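Local atomic coordinates of general secretion pathway protein H (Vibrio cholerae, PDB entry 4DQ9), a protein that serves as a minor pseudopilin of the pseudopilus tip complex in the type II secretion system, which exports proteases and toxins from the periplasm. Residues A[44-49]-A[54-59]; A[21-24]-A[30-33]; A[114-117]-A[123-126]; A[142-145]-A[151-154]; A[35-40]-A[82-87]. All coordinates share one frame; numbering follows the deposited sequence. Where two conformers were deposited one is given.

Overall arrangement
Interactions 1, 2 and 3 reach the antiparallel sheet of strands 54-66, 41-48, 31-36 and 115-117, and interaction 5 starts from the end of strand 31-36; interaction 4 pairs the last two strands of the second sheet. Interactions 2 and 3 are buried: in the first a helix side meets a phenylalanine ring without a hydrogen bond, in the second two hydrogen bonds at F116 accompany a CH-pi contact of L115 on F126. Interactions 1 and 4 are partly buried hairpins dominated by backbone bonding, whereas interaction 5 lies at the surface, bridged by water. L45 to G32 and F126 to A145 backbone bonds tie interaction 1 to 2 and 3 to 4. Interactions 1 and 3 touch the second subunit.

Interaction 1: residues A[44-49]-A[54-59]; sequences FLQLTA and QKWQND. With NA (sodium ion), chain D.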
# COMPACT_ATOMS: atom_id res chain seq x y z
N PHE A 44 13.32 -0.84 -0.65
CA PHE A 44 12.93 0.56 -0.54
C PHE A 44 12.09 0.87 -1.77
O PHE A 44 12.58 0.76 -2.87
CB PHE A 44 14.18 1.42 -0.42
CG PHE A 44 14.99 1.03 0.83
CD1 PHE A 44 14.70 1.61 2.04
CD2 PHE A 44 16.05 0.13 0.70
CE1 PHE A 44 15.42 1.24 3.20
CE2 PHE A 44 16.74 -0.23 1.90
CZ PHE A 44 16.38 0.33 3.07
N LEU A 45 10.81 1.14 -1.55
CA LEU A 45 9.76 1.20 -2.58
C LEU A 45 9.18 2.62 -2.74
O LEU A 45 9.21 3.45 -1.82
CB LEU A 45 8.61 0.31 -2.16
CG LEU A 45 9.03 -1.13 -1.92
CD1 LEU A 45 7.91 -1.92 -1.23
CD2 LEU A 45 9.43 -1.83 -3.21
N GLN A 46 8.65 2.90 -3.94
CA GLN A 46 7.92 4.07 -4.29
C GLN A 46 6.53 3.68 -4.77
O GLN A 46 6.35 2.70 -5.43
CB GLN A 46 8.62 4.85 -5.36
CG GLN A 46 7.97 6.22 -5.70
CD GLN A 46 8.62 6.98 -6.86
OE1 GLN A 46 9.18 6.36 -7.78
NE2 GLN A 46 8.48 8.35 -6.84
N LEU A 47 5.54 4.46 -4.36
CA LEU A 47 4.17 4.22 -4.82
C LEU A 47 3.89 5.10 -6.11
O LEU A 47 4.15 6.35 -6.12
CB LEU A 47 3.21 4.63 -3.71
CG LEU A 47 1.74 4.48 -4.09
CD1 LEU A 47 1.44 3.09 -4.48
CD2 LEU A 47 0.83 4.95 -2.94
N THR A 48 3.44 4.51 -7.19
CA THR A 48 3.06 5.28 -8.38
C THR A 48 1.62 4.81 -8.69
O THR A 48 1.24 3.65 -8.36
CB THR A 48 3.93 4.93 -9.61
OG1 THR A 48 3.82 3.51 -9.81
CG2 THR A 48 5.41 5.35 -9.30
N ALA A 49 0.85 5.68 -9.30
CA ALA A 49 -0.53 5.36 -9.59
C ALA A 49 -0.58 4.29 -10.68
O ALA A 49 -1.38 3.38 -10.63
CB ALA A 49 -1.30 6.63 -10.06
N GLN A 54 6.69 -0.05 -6.38
CA GLN A 54 7.81 -0.57 -7.16
C GLN A 54 9.08 -0.28 -6.45
O GLN A 54 9.16 0.69 -5.69
CB GLN A 54 7.82 -0.03 -8.62
CG GLN A 54 6.58 -0.39 -9.44
CD GLN A 54 6.48 -1.89 -9.82
OE1 GLN A 54 7.49 -2.60 -9.94
NE2 GLN A 54 5.26 -2.36 -10.04
N LYS A 55 10.13 -1.06 -6.71
CA LYS A 55 11.42 -0.67 -6.16
C LYS A 55 11.85 0.75 -6.64
O LYS A 55 11.66 1.12 -7.83
CB LYS A 55 12.52 -1.70 -6.51
CG LYS A 55 12.32 -3.07 -6.01
CD LYS A 55 13.49 -3.95 -6.50
CE LYS A 55 13.28 -5.35 -6.04
NZ LYS A 55 14.34 -6.16 -6.73
N TRP A 56 12.36 1.57 -5.76
CA TRP A 56 12.67 2.98 -6.16
C TRP A 56 13.98 3.00 -6.93
O TRP A 56 15.05 2.95 -6.30
CB TRP A 56 12.71 3.87 -4.91
CG TRP A 56 12.97 5.29 -5.18
CD1 TRP A 56 12.52 6.02 -6.25
CD2 TRP A 56 13.82 6.20 -4.43
NE1 TRP A 56 13.01 7.29 -6.22
CE2 TRP A 56 13.79 7.44 -5.10
CE3 TRP A 56 14.58 6.10 -3.26
CZ2 TRP A 56 14.48 8.56 -4.62
CZ3 TRP A 56 15.27 7.23 -2.82
CH2 TRP A 56 15.21 8.42 -3.49
N GLN A 57 13.91 3.26 -8.23
CA GLN A 57 15.20 3.37 -8.98
C GLN A 57 15.63 4.81 -8.93
O GLN A 57 14.86 5.72 -9.20
CB GLN A 57 15.11 2.75 -10.38
CG GLN A 57 14.66 1.34 -10.20
CD GLN A 57 15.03 0.42 -11.30
OE1 GLN A 57 16.19 0.43 -11.78
NE2 GLN A 57 14.05 -0.42 -11.72
N ASN A 58 16.84 5.04 -8.43
CA ASN A 58 17.22 6.38 -8.12
C ASN A 58 18.72 6.49 -8.13
O ASN A 58 19.40 5.45 -8.12
CB ASN A 58 16.66 6.78 -6.79
CG ASN A 58 17.37 6.07 -5.63
OD1 ASN A 58 18.34 6.60 -5.09
ND2 ASN A 58 16.97 4.84 -5.33
N ASP A 59 19.21 7.71 -8.07
CA ASP A 59 20.64 7.97 -8.11
C ASP A 59 21.22 8.34 -6.77
O ASP A 59 22.27 8.98 -6.74
CB ASP A 59 21.03 9.06 -9.19
CG ASP A 59 20.57 10.49 -8.81
OD1 ASP A 59 19.80 10.70 -7.84
OD2 ASP A 59 20.99 11.46 -9.50
NA NA D . 9.75 -3.20 -8.52
O HOH W 1 11.81 -3.11 -10.39
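Q46 and W56 meet on one face of this hairpin, where the amide oxygen OE1 of Q46 lies 3.7 Å from CD1 of the indole. The Q46 chain reaches there because CG is anti to the backbone N (chi1 -174°) and the rest runs extended; its amide plane stands 67° from the indole plane, so the two groups are inclined rather than stacked. N58, two residues after W56, lays CB over the centre of one indole face and donates from ND2 to W56 O at 2.9 Å.

The backbones are joined by three bonds. Q46 and Q54 form a hydrogen-bonded antiparallel pair, N to O in both directions, and W56 N reaches F44 O at 3.0 Å. Between them L45 and K55 make a non-hydrogen-bonded pair whose side chains diverge, although CD2 of L45 folds back to 3.5 Å from Q54 O. Q54 is bent at chi2 (-71°), which brings OE1 to a sodium ion at 2.7 Å; water 1 and E110 also bind the metal, while Q54 NE2 donates to K51 O.

The hairpin joins strands 41-48 and 54-66, and beyond its first strand A49 O accepts from T124 OG1 of the second subunit. L19, L20 and E23 of helix 2-27 pack on W56, and F31 of strand 31-36 meets its ring edge-to-face.

Interaction 2: residues A[21-24]-A[30-33]; sequences NEEA and DFGV
Contacts between E23, A24 and F31 are all of the van der Waals kind, and no hydrogen bond joins the two segments. The apolar part is a meeting of A24 CB with F31 CD1 at 3.9 Å, supplemented by the helix backbone, since A24 N lies 3.8 Å from F31 CE1. The aliphatic part of E23 adds the next piece: its CG comes within 3.7 Å of F31 CZ. E23 CG and A24 N both approach the ring obliquely, and the carboxylate of E23 is turned 85° from the ring plane.

E23 also has a polar role. With CG anti to the backbone N (chi1 -163°) and a bend at chi2, its methylene touches the phenyl group while OE1 forms a salt bridge with K60, so that one side chain serves both an apolar and a charged neighbour.

The F31 backbone pairs with V117 of strand 115-117, and its ring also touches L20 and Q46. The geometry is that of helix-on-sheet packing: the long N-terminal helix of the pseudopilin fold, here 2-27, lies against strand 31-36 of the sheet that follows it, with an aromatic residue between them.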
# COMPACT_ATOMS: atom_id res chain seq x y z
N ASN A 21 12.49 9.57 3.85
CA ASN A 21 11.62 10.53 4.54
C ASN A 21 11.81 11.91 3.90
O ASN A 21 10.87 12.58 3.49
CB ASN A 21 11.87 10.54 6.03
CG ASN A 21 11.15 11.61 6.73
OD1 ASN A 21 9.89 11.71 6.68
ND2 ASN A 21 11.90 12.40 7.49
N GLU A 22 13.07 12.28 3.72
CA GLU A 22 13.47 13.51 3.02
C GLU A 22 12.96 13.57 1.58
O GLU A 22 12.40 14.56 1.20
CB GLU A 22 14.99 13.58 3.09
CG GLU A 22 15.69 14.77 2.42
CD GLU A 22 17.20 14.74 2.68
OE1 GLU A 22 17.82 13.68 2.90
OE2 GLU A 22 17.79 15.79 2.55
N GLU A 23 13.04 12.43 0.86
CA GLU A 23 12.61 12.36 -0.52
C GLU A 23 11.12 12.58 -0.57
O GLU A 23 10.61 13.31 -1.45
CB GLU A 23 12.99 11.06 -1.19
CG GLU A 23 12.92 11.15 -2.67
CD GLU A 23 13.99 11.97 -3.31
OE1 GLU A 23 15.10 12.29 -2.76
OE2 GLU A 23 13.74 12.24 -4.44
N ALA A 24 10.38 11.93 0.33
CA ALA A 24 8.90 12.02 0.36
C ALA A 24 8.52 13.50 0.54
O ALA A 24 7.65 14.04 -0.16
CB ALA A 24 8.28 11.13 1.49
N ASP A 30 5.07 9.27 -2.23
CA ASP A 30 5.09 8.37 -1.05
C ASP A 30 6.06 7.22 -1.35
O ASP A 30 6.18 6.70 -2.50
CB ASP A 30 3.75 7.73 -0.78
CG ASP A 30 2.69 8.67 -0.26
OD1 ASP A 30 2.93 9.79 0.20
OD2 ASP A 30 1.51 8.22 -0.30
N PHE A 31 6.79 6.83 -0.32
CA PHE A 31 7.74 5.73 -0.32
C PHE A 31 7.42 4.74 0.78
O PHE A 31 6.46 4.93 1.49
CB PHE A 31 9.17 6.31 -0.18
CG PHE A 31 9.56 7.19 -1.34
CD1 PHE A 31 9.25 8.57 -1.35
CD2 PHE A 31 10.20 6.68 -2.46
CE1 PHE A 31 9.59 9.37 -2.39
CE2 PHE A 31 10.50 7.48 -3.53
CZ PHE A 31 10.24 8.82 -3.52
N GLY A 32 8.16 3.67 0.85
CA GLY A 32 7.86 2.68 1.83
C GLY A 32 9.05 1.74 2.00
O GLY A 32 9.92 1.70 1.14
N VAL A 33 9.05 0.94 3.08
CA VAL A 33 10.08 -0.05 3.28
C VAL A 33 9.37 -1.40 3.51
O VAL A 33 8.41 -1.49 4.28
CB VAL A 33 10.98 0.22 4.47
CG1 VAL A 33 11.89 -0.96 4.64
CG2 VAL A 33 11.65 1.53 4.35

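Interaction 3: residues A[114-117]-A[123-126]; sequences QLFV and VTPF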
# COMPACT_ATOMS: atom_id res chain seq x y z
N GLN A 114 5.49 -2.65 4.75
CA GLN A 114 4.85 -2.56 6.06
C GLN A 114 5.09 -1.18 6.63
O GLN A 114 4.32 -0.73 7.48
CB GLN A 114 5.38 -3.56 7.08
CG GLN A 114 5.24 -4.96 6.62
CD GLN A 114 6.58 -5.46 5.98
OE1 GLN A 114 7.44 -4.66 5.47
NE2 GLN A 114 6.80 -6.76 6.09
N LEU A 115 6.11 -0.50 6.16
CA LEU A 115 6.43 0.86 6.62
C LEU A 115 6.13 1.89 5.58
O LEU A 115 6.78 1.86 4.52
CB LEU A 115 7.89 0.98 7.12
CG LEU A 115 8.48 -0.09 8.03
CD1 LEU A 115 9.95 0.29 8.37
CD2 LEU A 115 7.59 -0.18 9.27
N PHE A 116 5.16 2.76 5.81
CA PHE A 116 4.86 3.82 4.92
C PHE A 116 5.64 5.06 5.27
O PHE A 116 5.75 5.44 6.45
CB PHE A 116 3.36 4.11 4.85
CG PHE A 116 2.54 2.88 4.56
CD1 PHE A 116 2.46 2.42 3.23
CD2 PHE A 116 1.84 2.21 5.52
CE1 PHE A 116 1.67 1.28 2.96
CE2 PHE A 116 1.14 0.98 5.22
CZ PHE A 116 1.03 0.60 3.89
N VAL A 117 6.14 5.70 4.23
CA VAL A 117 6.98 6.89 4.35
C VAL A 117 6.30 7.92 3.45
O VAL A 117 6.64 8.04 2.26
CB VAL A 117 8.43 6.62 4.00
CG1 VAL A 117 9.35 7.94 4.13
CG2 VAL A 117 8.99 5.47 4.85
N VAL A 123 5.60 8.68 9.26
CA VAL A 123 6.22 7.39 9.02
C VAL A 123 5.48 6.44 9.95
O VAL A 123 5.24 6.76 11.13
CB VAL A 123 7.78 7.39 9.28
CG1 VAL A 123 8.38 6.00 9.24
CG2 VAL A 123 8.57 8.40 8.37
N THR A 124 5.23 5.26 9.43
CA THR A 124 4.64 4.20 10.26
C THR A 124 5.45 3.94 11.55
O THR A 124 6.67 3.78 11.46
CB THR A 124 4.58 2.89 9.49
OG1 THR A 124 3.91 3.09 8.23
CG2 THR A 124 4.10 1.72 10.31
N PRO A 125 4.77 3.93 12.76
CA PRO A 125 5.56 3.69 13.98
C PRO A 125 6.09 2.30 13.99
O PRO A 125 5.34 1.38 13.76
CB PRO A 125 4.61 4.01 15.07
CG PRO A 125 3.53 4.90 14.43
CD PRO A 125 3.41 4.43 13.06
N PHE A 126 7.38 2.14 14.26
CA PHE A 126 7.94 0.79 14.25
C PHE A 126 9.28 0.80 14.99
O PHE A 126 9.88 1.88 15.20
CB PHE A 126 8.17 0.28 12.78
CG PHE A 126 9.39 0.93 12.14
CD1 PHE A 126 9.41 2.26 11.58
CD2 PHE A 126 10.66 0.26 12.17
CE1 PHE A 126 10.55 2.86 11.11
CE2 PHE A 126 11.78 0.87 11.69
CZ PHE A 126 11.80 2.18 11.13
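Contact between L115, F116, T124 and F126 is a buried joint where strand 115-117, outermost of its sheet within the chain, meets the loop leading to strand 126-132 of the other sheet. Its polar half is a pair of bonds at F116: the backbone N donates to T124 OG1 (2.7 Å, 159° at the hydrogen), and F116 O accepts from T124 N at 3.0 Å. A hydroxyl thus stands in for a strand carbonyl. The torsion places OG1 beside the T124 backbone N (chi1 -54°), and both point to F116.

The apolar half is a CH-pi contact. L115 CD1 sits 3.6 Å above the centroid of the F126 ring, 1° off its normal, and CD2 rests at 3.6 Å from F126 CG; the two side chains cross at about a right angle. V117 and V123 form a single backbone bridge, their nearest side-chain carbons being CG1 of V117 and CG2 of V123 at 4.3 Å.

F13 and L17 of helix 2-27 touch F126. Q114 and L115 both face V33 of the neighbouring strand 31-36, a classic beta bulge where strand 115-117 begins.

Interaction 4: residues A[142-145]-A[151-154]; sequences RVTA and LRLL
L151 opens the second strand opposite A145, as a non-hydrogen-bonded pair whose side chains lie on the same face as V143 and L153. Its CD1 turns toward A145 CB.

R152 follows on the other face, and its backbone exchanges two bonds with T144: R152 N reaches T144 O at 2.9 Å, and T144 N returns to R152 O at 3.0 Å. The two side chains lie alongside and point the same way, with T144 OG1 3.5 Å from R152 CB. This register belongs to an antiparallel beta hairpin, with 160° between strand directions and hence some twist; the hairpin forms the end of the sheet that also holds strands 71-77 and 126-132.

L153 turns back to the first face and meets V143, CD1 to CG2, at 3.9 Å, in the second non-hydrogen-bonded pair. V143 itself is packed by F13, Y14 and L17 of helix 2-27.

L154 closes the strand, paired with R142. L154 N donates to R142 O at 2.8 Å with a nearly straight 176° at the hydrogen, and R142 N donates to L154 O. The arginine leaves its backbone with CG between N and the carbonyl carbon (chi1 62°) and then runs extended to NE, which swings the guanidinium over L154: CB lies beneath the centre of one face, 3.5 Å from CZ. NH1 of R142 bonds to Q140 O and A155 O.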
# COMPACT_ATOMS: atom_id res chain seq x y z
N ARG A 142 19.08 -0.73 16.85
CA ARG A 142 17.70 -0.60 16.37
C ARG A 142 17.47 0.79 15.82
O ARG A 142 18.14 1.75 16.16
CB ARG A 142 16.69 -0.94 17.44
CG ARG A 142 16.69 -0.14 18.59
CD ARG A 142 15.95 -0.85 19.78
NE ARG A 142 15.95 0.04 20.96
CZ ARG A 142 16.97 0.18 21.81
NH1 ARG A 142 18.07 -0.52 21.70
NH2 ARG A 142 16.87 1.02 22.86
N VAL A 143 16.53 0.83 14.88
CA VAL A 143 16.03 2.07 14.38
C VAL A 143 14.54 2.10 14.68
O VAL A 143 13.85 1.09 14.43
CB VAL A 143 16.25 2.17 12.88
CG1 VAL A 143 15.57 3.43 12.38
CG2 VAL A 143 17.77 2.28 12.55
N THR A 144 14.04 3.21 15.21
CA THR A 144 12.65 3.33 15.59
C THR A 144 12.07 4.59 14.96
O THR A 144 12.73 5.65 14.96
CB THR A 144 12.44 3.46 17.08
OG1 THR A 144 13.08 4.68 17.53
CG2 THR A 144 13.04 2.33 17.80
N ALA A 145 10.81 4.52 14.56
CA ALA A 145 10.06 5.72 14.24
C ALA A 145 8.92 5.86 15.20
O ALA A 145 8.25 4.94 15.44
CB ALA A 145 9.48 5.64 12.82
N LEU A 151 12.67 9.93 14.32
CA LEU A 151 13.33 8.71 13.91
C LEU A 151 14.57 8.66 14.76
O LEU A 151 15.20 9.74 14.90
CB LEU A 151 13.73 8.82 12.44
CG LEU A 151 12.67 8.53 11.33
CD1 LEU A 151 11.19 8.31 11.83
CD2 LEU A 151 12.75 9.55 10.24
N ARG A 152 14.94 7.50 15.28
CA ARG A 152 16.07 7.37 16.24
C ARG A 152 16.88 6.15 15.88
O ARG A 152 16.31 5.13 15.50
CB ARG A 152 15.57 7.15 17.66
CG ARG A 152 15.03 8.33 18.38
CD ARG A 152 16.08 8.91 19.30
NE ARG A 152 16.04 8.43 20.67
CZ ARG A 152 16.88 8.85 21.60
NH1 ARG A 152 17.82 9.73 21.27
NH2 ARG A 152 16.81 8.40 22.85
N LEU A 153 18.19 6.23 16.05
CA LEU A 153 19.08 5.10 15.98
C LEU A 153 19.50 4.83 17.44
O LEU A 153 19.97 5.76 18.11
CB LEU A 153 20.30 5.47 15.20
CG LEU A 153 21.41 4.42 15.19
CD1 LEU A 153 21.06 3.12 14.50
CD2 LEU A 153 22.49 5.12 14.48
N LEU A 154 19.25 3.63 17.91
CA LEU A 154 19.53 3.31 19.35
C LEU A 154 20.52 2.15 19.41
O LEU A 154 20.40 1.13 18.74
CB LEU A 154 18.28 2.97 20.12
CG LEU A 154 17.18 4.02 20.10
CD1 LEU A 154 15.82 3.40 20.16
CD2 LEU A 154 17.28 4.96 21.22

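Interaction 5: residues A[35-40]-A[82-87]; sequences IDVDTR and WQKDDR. With NA (sodium ion), chain C.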
# COMPACT_ATOMS: atom_id res chain seq x y z
N ILE A 35 10.05 -5.09 4.89
CA ILE A 35 10.96 -5.88 5.62
C ILE A 35 10.60 -7.37 5.43
O ILE A 35 9.45 -7.76 5.64
CB ILE A 35 10.77 -5.51 7.12
CG1 ILE A 35 10.88 -3.99 7.36
CG2 ILE A 35 11.79 -6.32 7.99
CD1 ILE A 35 10.40 -3.51 8.78
N ASP A 36 11.57 -8.20 5.05
CA ASP A 36 11.39 -9.65 4.85
C ASP A 36 12.29 -10.34 5.86
O ASP A 36 13.47 -10.46 5.68
CB ASP A 36 11.70 -10.01 3.44
CG ASP A 36 10.69 -9.36 2.35
OD1 ASP A 36 9.41 -9.37 2.56
OD2 ASP A 36 11.11 -9.02 1.16
N VAL A 37 11.72 -10.71 6.99
CA VAL A 37 12.52 -11.22 8.12
C VAL A 37 13.11 -12.55 7.75
O VAL A 37 14.17 -12.87 8.18
CB VAL A 37 11.67 -11.30 9.42
CG1 VAL A 37 11.29 -9.94 9.92
CG2 VAL A 37 10.38 -12.19 9.40
N ASP A 38 12.40 -13.34 6.92
CA ASP A 38 12.95 -14.66 6.63
C ASP A 38 14.16 -14.67 5.74
O ASP A 38 14.98 -15.56 5.89
CB ASP A 38 11.83 -15.58 6.11
CG ASP A 38 10.72 -15.79 7.14
OD1 ASP A 38 10.97 -15.58 8.35
OD2 ASP A 38 9.55 -16.08 6.75
N THR A 39 14.32 -13.69 4.85
CA THR A 39 15.43 -13.57 3.94
C THR A 39 16.39 -12.42 4.40
O THR A 39 17.42 -12.24 3.75
CB THR A 39 14.93 -13.29 2.48
OG1 THR A 39 14.10 -12.11 2.55
CG2 THR A 39 14.17 -14.54 1.96
N ARG A 40 16.06 -11.73 5.46
CA ARG A 40 16.86 -10.67 6.06
C ARG A 40 17.06 -9.54 5.02
O ARG A 40 18.15 -9.00 4.91
CB ARG A 40 18.20 -11.23 6.57
CG ARG A 40 17.99 -12.47 7.52
CD ARG A 40 19.21 -13.31 7.87
NE ARG A 40 19.87 -13.89 6.69
CZ ARG A 40 21.02 -13.46 6.16
NH1 ARG A 40 21.75 -12.53 6.76
NH2 ARG A 40 21.51 -13.99 5.04
N TRP A 82 7.15 -8.64 18.46
CA TRP A 82 8.15 -8.92 17.40
C TRP A 82 7.50 -9.83 16.35
O TRP A 82 6.70 -10.72 16.68
CB TRP A 82 9.45 -9.59 17.94
CG TRP A 82 10.22 -8.73 18.85
CD1 TRP A 82 10.32 -8.82 20.24
CD2 TRP A 82 11.02 -7.62 18.47
NE1 TRP A 82 11.18 -7.87 20.69
CE2 TRP A 82 11.62 -7.11 19.63
CE3 TRP A 82 11.37 -7.03 17.24
CZ2 TRP A 82 12.49 -6.00 19.57
CZ3 TRP A 82 12.17 -5.94 17.20
CH2 TRP A 82 12.74 -5.41 18.34
N GLN A 83 7.81 -9.57 15.08
CA GLN A 83 7.19 -10.23 13.96
C GLN A 83 7.74 -11.59 13.59
O GLN A 83 7.01 -12.46 13.09
CB GLN A 83 7.18 -9.32 12.74
CG GLN A 83 6.27 -8.12 13.03
CD GLN A 83 4.84 -8.25 12.55
OE1 GLN A 83 4.49 -9.13 11.78
NE2 GLN A 83 4.02 -7.29 12.93
N LYS A 84 9.04 -11.78 13.82
CA LYS A 84 9.67 -13.00 13.36
C LYS A 84 9.23 -14.17 14.27
O LYS A 84 9.23 -14.03 15.50
CB LYS A 84 11.20 -12.79 13.35
CG LYS A 84 11.97 -13.97 12.68
CD LYS A 84 13.43 -13.70 12.43
CE LYS A 84 14.07 -14.76 11.49
NZ LYS A 84 15.56 -14.72 11.64
N ASP A 85 9.00 -15.34 13.67
CA ASP A 85 8.69 -16.55 14.46
C ASP A 85 10.00 -17.17 14.95
O ASP A 85 11.06 -16.69 14.64
CB ASP A 85 7.81 -17.52 13.66
CG ASP A 85 8.45 -18.05 12.46
OD1 ASP A 85 9.53 -18.62 12.50
OD2 ASP A 85 7.83 -17.98 11.38
N ASP A 86 9.91 -18.25 15.77
CA ASP A 86 11.03 -18.88 16.36
C ASP A 86 11.83 -19.84 15.49
O ASP A 86 12.85 -20.33 15.91
CB ASP A 86 10.53 -19.72 17.54
CG ASP A 86 10.28 -18.93 18.74
OD1 ASP A 86 10.70 -17.75 18.82
OD2 ASP A 86 9.71 -19.52 19.68
N ARG A 87 11.35 -20.19 14.32
CA ARG A 87 12.08 -21.13 13.51
C ARG A 87 13.45 -20.67 13.20
O ARG A 87 13.72 -19.43 13.05
CB ARG A 87 11.37 -21.38 12.20
CG ARG A 87 10.08 -22.07 12.36
CD ARG A 87 9.28 -22.33 11.10
NE ARG A 87 8.85 -21.07 10.53
CZ ARG A 87 8.13 -20.96 9.44
NH1 ARG A 87 7.73 -22.06 8.80
NH2 ARG A 87 7.77 -19.74 9.03
NA NA C . 12.51 -6.70 1.49
O HOH W 2 15.79 -12.09 10.30
O HOH W 3 9.02 -15.42 10.60
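V37 and K84 run alongside with their ends pointing opposite ways, CG2 of V37 being 4.1 Å from both CB and CG of K84. With CG anti to the backbone N (chi1 -172°) the lysine runs out extended, so its aliphatic length passes the valine and CE reaches 3.8 Å from V37 O. The ammonium does not bond that carbonyl directly; water 2 spans the gap, donating to V37 O at 2.8 Å and accepting from K84 NZ at 3.0 Å.

A second bridge runs from the carboxylate of D38. Water 3 donates to OD1 of D38 at 3.0 Å and accepts from D85 N, with a weak bond to D85 OD2. D38 OD2 is held by N90.

Within 82-87 the acid of D85 is gripped side-on by R87, whose NH2 meets OD2 at 2.9 Å while NE reaches OD1. OD1 also accepts from R87 N, on its anti side, making three bonds, with a fourth weak one from NE to OD2.

The contact joins the turn after strand 31-36, whose last residue D36 shares a sodium ion with T43, to the long loop after strand 71-77. Acceptance of the backbone N two residues on by OD1 makes 85-87 an Asx turn.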